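Local structure of putative serine phosphatase (Pseudomonas aeruginosa, 6K4E) at residues B[266-269]-B[270-273]. The protein probably acts as a magnesium-dependent PP2C-type protein phosphatase in the SiaABC threonine phosphorylation pathway that controls biofilm formation in response to carbon availability. Sequence-based numbering, arbitrary orientation.
Sequences RQPL and PEQA
Gln272, in the first turn of helix 269-284, reaches back along the chain to the carbonyl of Gln267, and its NE2 donates a nearly straight hydrogen bond of 2.8 Å to Gln267 O. The acceptor lies in the plane of the side-chain amide, while the donor sits tilted 23° from the carbonyl plane. Because a backbone carbonyl can only accept, this bond fixes the flip of the amide; Tyr234 OH on strand 231-236 holds the other end, OE1. CG beside the backbone N (chi1 -66°) and an extended chain carry the amide past the helix start.

Pro268 occupies the N-cap position. Pro268 O accepts the backbone N of Gln272 at 3.1 Å and, weakly, the backbone N of Glu271; Ala273 N to Leu269 O, at 3.0 Å, continues the helical pattern. On the outer side, the carboxylate of Glu271 lies across the Pro268 ring, with OE1 3.4 Å from Pro268 CD. A water bridges the side chains here, donating to Gln267 OE1 and, at 2.7 Å, to Glu271 OE1.

Leu269 runs beside Gln272, its CD1 3.7 Å from Gln272 NE2, and packs on Thr232, Ser297 and Arg299; both residues and Ala273 touch Phe83. This is structural packing: a helix start, following the loop after helix 254-264, laid on one of the two antiparallel sheets of the PP2C-type fold. It illustrates a general principle: first-turn N-H groups have no preceding turn to bond, so Pro270, lacking one, costs nothing. The chemistry divides by face: buried Gln272 ties loop and sheet to the helix start, whereas exposed, acidic Glu271 would probably interact favourably with the helix dipole.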
loop_
_atom_site.group_PDB
_atom_site.type_symbol
_atom_site.label_atom_id
_atom_site.label_comp_id
_atom_site.label_asym_id
_atom_site.label_seq_id
_atom_site.Cartn_x
_atom_site.Cartn_y
_atom_site.Cartn_z
ATOM N N ARG B 266 -14.754 -20.266 -27.036
ATOM C CA ARG B 266 -16.141 -20.075 -27.471
ATOM C C ARG B 266 -17.163 -20.407 -26.371
ATOM O O ARG B 266 -18.320 -20.065 -26.521
ATOM C CB ARG B 266 -16.414 -20.857 -28.774
ATOM C CG ARG B 266 -17.005 -19.976 -29.879
ATOM C CD ARG B 266 -17.143 -20.657 -31.244
ATOM N NE ARG B 266 -15.850 -20.821 -31.922
ATOM C CZ ARG B 266 -15.690 -21.015 -33.231
ATOM N NH1 ARG B 266 -16.744 -21.047 -34.040
ATOM N NH2 ARG B 266 -14.474 -21.160 -33.744
ATOM N N GLN B 267 -16.740 -21.036 -25.258
ATOM C CA GLN B 267 -17.633 -21.452 -24.167
ATOM C C GLN B 267 -18.057 -20.301 -23.227
ATOM O O GLN B 267 -17.297 -19.325 -23.084
ATOM C CB GLN B 267 -16.963 -22.568 -23.336
ATOM C CG GLN B 267 -16.645 -23.890 -24.101
ATOM C CD GLN B 267 -17.810 -24.395 -24.886
ATOM O OE1 GLN B 267 -18.778 -24.952 -24.354
ATOM N NE2 GLN B 267 -17.774 -24.134 -26.162
ATOM N N PRO B 268 -19.220 -20.420 -22.509
ATOM C CA PRO B 268 -19.573 -19.370 -21.528
ATOM C C PRO B 268 -18.423 -19.200 -20.535
ATOM O O PRO B 268 -17.840 -20.194 -20.113
ATOM C CB PRO B 268 -20.820 -19.937 -20.862
ATOM C CG PRO B 268 -21.430 -20.822 -21.939
ATOM C CD PRO B 268 -20.251 -21.489 -22.542
ATOM N N LEU B 269 -18.051 -17.937 -20.211
ATOM C CA LEU B 269 -16.908 -17.610 -19.347
ATOM C C LEU B 269 -17.009 -18.223 -17.933
ATOM O O LEU B 269 -15.974 -18.698 -17.446
ATOM C CB LEU B 269 -16.618 -16.104 -19.316
ATOM C CG LEU B 269 -15.697 -15.619 -20.453
ATOM C CD1 LEU B 269 -16.425 -15.568 -21.788
ATOM C CD2 LEU B 269 -15.115 -14.273 -20.162
ATOM N N PRO B 270 -18.205 -18.370 -17.298
ATOM C CA PRO B 270 -18.253 -19.065 -15.994
ATOM C C PRO B 270 -17.822 -20.532 -16.138
ATOM O O PRO B 270 -17.199 -21.060 -15.225
ATOM C CB PRO B 270 -19.724 -18.976 -15.593
ATOM C CG PRO B 270 -20.237 -17.825 -16.336
ATOM C CD PRO B 270 -19.549 -17.895 -17.665
ATOM N N GLU B 271 -18.086 -21.153 -17.313
ATOM C CA GLU B 271 -17.670 -22.522 -17.589
ATOM C C GLU B 271 -16.186 -22.619 -17.866
ATOM O O GLU B 271 -15.561 -23.599 -17.446
ATOM C CB GLU B 271 -18.507 -23.138 -18.705
ATOM C CG GLU B 271 -19.987 -23.231 -18.346
ATOM C CD GLU B 271 -20.887 -23.633 -19.506
ATOM O OE1 GLU B 271 -20.377 -24.207 -20.495
ATOM O OE2 GLU B 271 -22.113 -23.409 -19.411
ATOM N N GLN B 272 -15.612 -21.600 -18.576
ATOM C CA GLN B 272 -14.185 -21.531 -18.886
ATOM C C GLN B 272 -13.379 -21.456 -17.620
ATOM O O GLN B 272 -12.456 -22.232 -17.453
ATOM C CB GLN B 272 -13.863 -20.332 -19.770
ATOM C CG GLN B 272 -14.472 -20.389 -21.163
ATOM C CD GLN B 272 -13.816 -19.320 -22.011
ATOM O OE1 GLN B 272 -12.611 -19.092 -21.915
ATOM N NE2 GLN B 272 -14.580 -18.647 -22.853
ATOM N N ALA B 273 -13.759 -20.547 -16.698
ATOM C CA ALA B 273 -13.143 -20.353 -15.384
ATOM C C ALA B 273 -13.045 -21.664 -14.653
ATOM O O ALA B 273 -11.946 -22.031 -14.266
ATOM C CB ALA B 273 -13.960 -19.371 -14.564
HETATM O O HOH W 1 -18.296 -25.534 -21.517
#